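Local coordinates for protein esterase (Sinorhizobium meliloti 1021, PDB 4TX1) that hydrolyses acetyl esters as a carbohydrate acetylesterase of the SGNH hydrolase family, probably with arylesterase activity as well, at residues A[22-30]-A[196-204]; A[143-151]-A[164-175]. All coordinates share one frame; numbering follows the deposited sequence.

Contact 1. Residues A[22-30]-A[196-204]; sequences SLTWGYDAT and TPIDGVHLD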
# COMPACT_ATOMS: atom_id res chain seq x y z
N SER A 22 -3.48 -3.61 23.47
CA SER A 22 -2.50 -3.98 24.52
C SER A 22 -3.29 -4.45 25.77
O SER A 22 -2.72 -5.25 26.54
CB SER A 22 -1.61 -2.84 24.91
OG SER A 22 -2.38 -1.82 25.56
N LEU A 23 -4.54 -4.08 25.90
CA LEU A 23 -5.34 -4.62 26.99
C LEU A 23 -5.60 -6.11 26.84
O LEU A 23 -5.78 -6.75 27.81
CB LEU A 23 -6.68 -3.90 27.11
CG LEU A 23 -6.65 -2.60 27.82
CD1 LEU A 23 -5.55 -1.70 27.46
CD2 LEU A 23 -7.96 -1.87 27.75
N THR A 24 -5.66 -6.61 25.61
CA THR A 24 -5.83 -7.99 25.30
C THR A 24 -4.52 -8.73 25.22
O THR A 24 -4.44 -9.88 25.65
CB THR A 24 -6.64 -8.12 23.99
OG1 THR A 24 -7.90 -7.48 24.19
CG2 THR A 24 -6.88 -9.52 23.54
N TRP A 25 -3.47 -8.05 24.68
CA TRP A 25 -2.09 -8.57 24.75
C TRP A 25 -1.74 -8.88 26.22
O TRP A 25 -1.14 -9.89 26.51
CB TRP A 25 -1.11 -7.56 24.18
CG TRP A 25 0.31 -8.01 24.07
CD1 TRP A 25 0.78 -8.88 23.18
CD2 TRP A 25 1.42 -7.59 24.84
NE1 TRP A 25 2.13 -9.03 23.31
CE2 TRP A 25 2.55 -8.25 24.35
CE3 TRP A 25 1.58 -6.69 25.91
CZ2 TRP A 25 3.82 -8.06 24.85
CZ3 TRP A 25 2.88 -6.47 26.41
CH2 TRP A 25 3.97 -7.17 25.89
N GLY A 26 -2.10 -7.95 27.09
CA GLY A 26 -1.79 -8.08 28.55
C GLY A 26 -0.59 -7.21 28.96
O GLY A 26 0.40 -7.66 29.47
N TYR A 27 -0.73 -5.91 28.78
CA TYR A 27 0.32 -4.95 29.14
C TYR A 27 0.41 -4.63 30.63
O TYR A 27 -0.50 -4.15 31.21
CB TYR A 27 0.22 -3.65 28.32
CG TYR A 27 1.47 -2.82 28.39
CD1 TYR A 27 2.45 -2.95 27.44
CD2 TYR A 27 1.68 -1.91 29.39
CE1 TYR A 27 3.62 -2.24 27.53
CE2 TYR A 27 2.85 -1.18 29.47
CZ TYR A 27 3.81 -1.36 28.53
OH TYR A 27 4.97 -0.68 28.56
N ASP A 28 1.57 -4.91 31.20
CA ASP A 28 1.84 -4.67 32.67
C ASP A 28 2.60 -3.36 32.75
O ASP A 28 3.82 -3.25 32.45
CB ASP A 28 2.73 -5.80 33.20
CG ASP A 28 3.31 -5.46 34.57
OD1 ASP A 28 2.68 -4.65 35.29
OD2 ASP A 28 4.40 -5.97 34.86
N ALA A 29 1.90 -2.34 33.16
CA ALA A 29 2.41 -1.00 33.31
C ALA A 29 3.47 -0.86 34.43
O ALA A 29 4.26 0.08 34.39
CB ALA A 29 1.25 -0.06 33.56
N THR A 30 3.45 -1.75 35.38
CA THR A 30 4.40 -1.65 36.54
C THR A 30 5.76 -2.09 36.12
O THR A 30 6.69 -1.31 36.29
CB THR A 30 3.98 -2.44 37.79
OG1 THR A 30 2.72 -1.92 38.29
CG2 THR A 30 5.12 -2.45 38.95
N THR A 196 -5.40 1.55 35.31
CA THR A 196 -4.45 1.96 36.31
C THR A 196 -3.97 3.39 36.14
O THR A 196 -3.59 3.84 35.07
CB THR A 196 -3.26 1.00 36.43
OG1 THR A 196 -2.27 1.63 37.29
CG2 THR A 196 -2.61 0.77 35.07
N PRO A 197 -3.95 4.19 37.22
CA PRO A 197 -3.38 5.51 37.10
C PRO A 197 -1.86 5.64 36.90
O PRO A 197 -1.40 6.73 36.68
CB PRO A 197 -3.81 6.24 38.43
CG PRO A 197 -4.02 5.11 39.31
CD PRO A 197 -4.52 3.90 38.56
N ILE A 198 -1.14 4.55 36.95
CA ILE A 198 0.31 4.49 36.59
C ILE A 198 0.49 5.12 35.16
O ILE A 198 1.43 5.85 34.89
CB ILE A 198 0.80 3.05 36.63
CG1 ILE A 198 0.81 2.56 38.09
CG2 ILE A 198 2.21 2.95 36.09
CD1 ILE A 198 1.10 1.05 38.28
N ASP A 199 -0.50 4.86 34.30
CA ASP A 199 -0.46 5.44 32.94
C ASP A 199 -1.78 5.82 32.31
O ASP A 199 -1.80 6.36 31.18
CB ASP A 199 0.36 4.55 31.98
CG ASP A 199 -0.29 3.22 31.64
OD1 ASP A 199 -1.53 3.05 31.73
OD2 ASP A 199 0.50 2.27 31.22
N GLY A 200 -2.88 5.55 33.00
CA GLY A 200 -4.20 6.01 32.61
C GLY A 200 -4.98 5.11 31.67
O GLY A 200 -6.20 5.31 31.47
N VAL A 201 -4.31 4.14 31.05
CA VAL A 201 -4.92 3.38 29.95
C VAL A 201 -4.88 1.86 30.10
O VAL A 201 -5.78 1.19 29.65
CB VAL A 201 -4.27 3.86 28.60
CG1 VAL A 201 -2.82 3.45 28.50
CG2 VAL A 201 -5.06 3.31 27.36
N HIS A 202 -3.83 1.32 30.74
CA HIS A 202 -3.67 -0.09 30.89
C HIS A 202 -4.45 -0.69 32.07
O HIS A 202 -4.97 0.06 32.91
CB HIS A 202 -2.20 -0.40 30.98
CG HIS A 202 -1.50 -0.20 29.65
ND1 HIS A 202 -0.51 0.74 29.45
CD2 HIS A 202 -1.77 -0.75 28.45
CE1 HIS A 202 -0.16 0.71 28.15
NE2 HIS A 202 -0.90 -0.20 27.53
N LEU A 203 -4.51 -1.99 32.08
CA LEU A 203 -5.12 -2.77 33.21
C LEU A 203 -4.03 -3.53 33.95
O LEU A 203 -3.20 -4.26 33.37
CB LEU A 203 -6.15 -3.75 32.68
CG LEU A 203 -7.30 -3.21 31.81
CD1 LEU A 203 -8.17 -4.34 31.27
CD2 LEU A 203 -8.12 -2.14 32.54
N ASP A 204 -4.06 -3.51 35.29
CA ASP A 204 -3.18 -4.39 36.00
C ASP A 204 -3.68 -5.81 35.91
O ASP A 204 -4.67 -6.08 35.23
CB ASP A 204 -2.99 -3.82 37.45
CG ASP A 204 -4.23 -3.94 38.30
OD1 ASP A 204 -5.16 -4.70 37.99
OD2 ASP A 204 -4.15 -3.32 39.38
O HOH W 1 -3.06 -3.66 30.15
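Ser22 and His202 meet at the imidazole edge: NE2 donates to OG across 2.9 Å, but the N-H to acceptor angle of 121° makes this a weak bond. OG lies near the ring plane. Over one face of the same imidazole lies the Tyr27 ring, in an offset stack with centroids 4.2 Å apart and planes 26° from parallel; Tyr27 CD2 sits above the middle of the imidazole, and Val201 CG1 covers the opposite face nearer its rim. Tyr27 CG stands anti to the backbone N (chi1 -164°), which lays the phenol across the histidine. Beside Ser22, Leu23 CG packs 4.1 Å from Leu203 CG, the two chains crossing at about a right angle, and a water joins Tyr27 O to Leu203 N.

At the ND1 edge of the same ring stands Asp199. Its OD2 takes the hydrogen of His202 ND1 over a very short 2.5 Å, almost perfectly straight, on the syn side but tilted out of the carboxylate plane. OD1 accepts from Val201 N, two residues on, in an Asx turn, and from His202 N, three on, which extends it to an Asx motif; together they fix the carboxylate's rotation. Ala29 CB rests 3.4 Å from Asp199 OD2. With a leucine in place of His202, Asp199 OD2 would probably lose its ring partner and Ser22 OG its link to the carboxylate. Serine, imidazole and carboxylate line up in charge-relay order, consistent with the Ser-His-Asp catalytic triad of SGNH hydrolases, in which the histidine serves as base to the nucleophilic serine.

Contact 2. Residues A[143-151]-A[164-175]; sequences IVSPPPLCE and GVEQSAMLAPLY
Tyr175 lies along the end of strand 140-145, with Val144 O at its ring edge, in the ring plane, 3.8 Å from CE2. Ile143 crosses the tyrosine at about a right angle and brings CG2 to 3.6 Å from Tyr175 CD2. Pro146 also crosses it at about a right angle, its CD near CE2, while Leu171 CB, one helical turn back, sits over the centre of one ring face. The phenol OH reaches on to Leu99 O. Leu171 CD1 meets Pro146 CG from the helix side at 3.9 Å, and Ser145 lays CB and OG against Ala172, its hydroxyl being bonded to Asp188.

This is the strand-to-helix packing of the three-layer alpha/beta fold of SGNH hydrolases: the axes of strand 143-145 and helix 171-175 run nearly antiparallel, at 160°, and 8.0 Å apart, as the chain runs back over one face of the sheet to enter the neighbouring parallel strand 185-188, a beta-alpha-beta crossover.

Past the strand, Ser168 supplies the direct hydrogen bond between the segments. With chi1 at 69°, its OG sits between the backbone N and the carbonyl carbon, where it donates back to Gly164 O and accepts from Leu149 N at 2.9 Å. Leu149 CG rests on Gly164 O and Ser168 OG together. A water donates to both Leu149 O and Val165 O, and Val165 CG2 turns against the backbone of the next residue, 3.5 Å from Cys150 C.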
# COMPACT_ATOMS: atom_id res chain seq x y z
N ILE A 143 -19.32 -7.02 21.10
CA ILE A 143 -18.66 -5.73 21.18
C ILE A 143 -18.40 -5.43 22.66
O ILE A 143 -19.34 -5.30 23.44
CB ILE A 143 -19.42 -4.60 20.54
CG1 ILE A 143 -19.60 -4.92 19.05
CG2 ILE A 143 -18.74 -3.24 20.77
CD1 ILE A 143 -20.58 -4.06 18.29
N VAL A 144 -17.15 -5.28 23.03
CA VAL A 144 -16.80 -4.95 24.40
C VAL A 144 -16.23 -3.54 24.48
O VAL A 144 -15.23 -3.15 23.77
CB VAL A 144 -15.85 -5.97 25.00
CG1 VAL A 144 -15.58 -5.61 26.46
CG2 VAL A 144 -16.32 -7.41 24.84
N SER A 145 -16.84 -2.67 25.29
CA SER A 145 -16.30 -1.34 25.48
C SER A 145 -15.13 -1.51 26.51
O SER A 145 -15.28 -2.22 27.55
CB SER A 145 -17.31 -0.27 25.92
OG SER A 145 -17.92 -0.78 27.13
N PRO A 146 -13.95 -0.94 26.20
CA PRO A 146 -12.83 -1.18 27.08
C PRO A 146 -13.06 -0.32 28.38
O PRO A 146 -13.77 0.70 28.37
CB PRO A 146 -11.61 -0.60 26.31
CG PRO A 146 -12.24 0.44 25.40
CD PRO A 146 -13.57 -0.19 24.99
N PRO A 147 -12.42 -0.74 29.48
CA PRO A 147 -12.46 0.13 30.66
C PRO A 147 -11.94 1.49 30.36
O PRO A 147 -10.92 1.67 29.66
CB PRO A 147 -11.60 -0.63 31.67
CG PRO A 147 -11.64 -2.01 31.26
CD PRO A 147 -11.71 -1.99 29.76
N PRO A 148 -12.68 2.53 30.75
CA PRO A 148 -12.29 3.84 30.35
C PRO A 148 -11.01 4.42 30.97
O PRO A 148 -10.56 3.96 32.01
CB PRO A 148 -13.46 4.73 30.72
CG PRO A 148 -14.27 3.91 31.61
CD PRO A 148 -13.98 2.49 31.43
N LEU A 149 -10.42 5.38 30.28
CA LEU A 149 -9.17 5.98 30.66
C LEU A 149 -9.36 6.72 31.99
O LEU A 149 -10.50 7.18 32.29
CB LEU A 149 -8.54 6.98 29.69
CG LEU A 149 -8.29 6.61 28.20
CD1 LEU A 149 -7.02 7.22 27.71
CD2 LEU A 149 -8.55 5.20 27.87
N CYS A 150 -8.30 6.75 32.77
CA CYS A 150 -8.28 7.59 34.00
C CYS A 150 -7.17 8.62 33.95
O CYS A 150 -6.27 8.56 33.12
CB CYS A 150 -8.21 6.71 35.26
SG CYS A 150 -6.66 5.84 35.45
N GLU A 151 -7.20 9.62 34.87
CA GLU A 151 -6.17 10.63 34.93
C GLU A 151 -4.86 10.02 35.42
O GLU A 151 -4.85 9.04 36.17
CB GLU A 151 -6.54 11.82 35.83
CG GLU A 151 -7.87 12.47 35.54
CD GLU A 151 -7.88 13.36 34.32
OE1 GLU A 151 -6.79 13.62 33.74
OE2 GLU A 151 -9.02 13.83 33.94
N GLY A 164 -8.74 12.04 26.44
CA GLY A 164 -9.24 10.66 26.39
C GLY A 164 -10.08 10.24 27.55
O GLY A 164 -10.85 9.31 27.47
N VAL A 165 -9.87 10.87 28.73
CA VAL A 165 -10.71 10.43 29.86
C VAL A 165 -12.18 10.78 29.56
O VAL A 165 -13.07 9.92 29.68
CB VAL A 165 -10.25 11.13 31.15
CG1 VAL A 165 -11.26 10.92 32.30
CG2 VAL A 165 -8.88 10.57 31.54
N GLU A 166 -12.40 12.00 29.13
CA GLU A 166 -13.76 12.39 28.83
C GLU A 166 -14.37 11.64 27.63
O GLU A 166 -15.51 11.21 27.66
CB GLU A 166 -13.78 13.87 28.60
CG GLU A 166 -13.35 14.65 29.84
CD GLU A 166 -11.81 14.93 30.00
OE1 GLU A 166 -10.84 14.34 29.35
OE2 GLU A 166 -11.57 15.80 30.88
N GLN A 167 -13.57 11.45 26.56
CA GLN A 167 -14.11 10.70 25.40
C GLN A 167 -14.32 9.23 25.67
O GLN A 167 -15.30 8.63 25.25
CB GLN A 167 -13.29 11.00 24.13
CG GLN A 167 -13.38 12.41 23.53
CD GLN A 167 -14.74 12.65 22.88
OE1 GLN A 167 -15.24 11.83 22.10
NE2 GLN A 167 -15.40 13.77 23.25
N SER A 168 -13.41 8.57 26.39
CA SER A 168 -13.53 7.18 26.56
C SER A 168 -14.73 6.81 27.40
O SER A 168 -15.21 5.72 27.31
CB SER A 168 -12.26 6.56 27.11
OG SER A 168 -12.03 6.97 28.47
N ALA A 169 -15.17 7.76 28.23
CA ALA A 169 -16.37 7.53 29.04
C ALA A 169 -17.59 7.35 28.18
O ALA A 169 -18.64 6.80 28.63
CB ALA A 169 -16.56 8.74 30.01
N MET A 170 -17.52 7.86 26.94
CA MET A 170 -18.66 7.77 26.00
C MET A 170 -18.69 6.48 25.22
O MET A 170 -19.67 6.20 24.50
CB MET A 170 -18.64 8.94 25.05
CG MET A 170 -18.79 10.29 25.73
SD MET A 170 -18.43 11.59 24.55
CE MET A 170 -17.92 12.99 25.54
N LEU A 171 -17.61 5.67 25.28
CA LEU A 171 -17.61 4.43 24.48
C LEU A 171 -18.67 3.41 24.87
O LEU A 171 -19.26 2.80 23.99
CB LEU A 171 -16.23 3.72 24.51
CG LEU A 171 -15.07 4.56 24.00
CD1 LEU A 171 -13.76 3.94 24.47
CD2 LEU A 171 -15.18 4.73 22.46
N ALA A 172 -18.94 3.18 26.17
CA ALA A 172 -19.93 2.18 26.56
C ALA A 172 -21.35 2.47 25.95
O ALA A 172 -21.94 1.59 25.39
CB ALA A 172 -19.97 2.00 28.06
N PRO A 173 -21.87 3.69 26.07
CA PRO A 173 -23.25 3.90 25.56
C PRO A 173 -23.31 3.84 24.00
O PRO A 173 -24.26 3.25 23.44
CB PRO A 173 -23.65 5.27 26.10
CG PRO A 173 -22.42 5.92 26.64
CD PRO A 173 -21.43 4.81 26.93
N LEU A 174 -22.29 4.41 23.33
CA LEU A 174 -22.19 4.36 21.88
C LEU A 174 -22.04 2.92 21.40
O LEU A 174 -22.68 2.55 20.42
CB LEU A 174 -21.05 5.22 21.39
CG LEU A 174 -21.16 6.73 21.50
CD1 LEU A 174 -19.89 7.38 20.94
CD2 LEU A 174 -22.44 7.20 20.80
N TYR A 175 -21.17 2.11 22.05
CA TYR A 175 -20.99 0.74 21.62
C TYR A 175 -22.26 -0.08 21.85
O TYR A 175 -22.62 -0.94 21.09
CB TYR A 175 -19.83 0.04 22.35
CG TYR A 175 -18.44 0.42 21.85
CD1 TYR A 175 -18.20 1.55 21.11
CD2 TYR A 175 -17.34 -0.32 22.23
CE1 TYR A 175 -16.88 1.89 20.68
CE2 TYR A 175 -16.05 -0.02 21.82
CZ TYR A 175 -15.81 1.08 21.03
OH TYR A 175 -14.54 1.53 20.63
O HOH W 2 -13.06 7.99 31.49

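How the contacts relate
From the N terminus, strand 14-20 leads directly into 22-30, which waits for its partner until 196-204, near the end of the chain; contact 1 therefore closes a very long loop. Within that loop the chain lays down the rest of the parallel sheet, and contact 2 closes a short one, 143-151 returning to 164-175 by way of helix 155-160. The two loops nest without crossing. Contact 2 ties the end of strand 140-145 and the loop after it to helix 164-168 and the start of helix 171-182, whereas contact 1 joins the turn following strand 14-20 to the loop before helix 205-223. Their centres are about 15 Å apart, yet they touch: Gly200 O probably accepts from Cys150 N (2.9 Å).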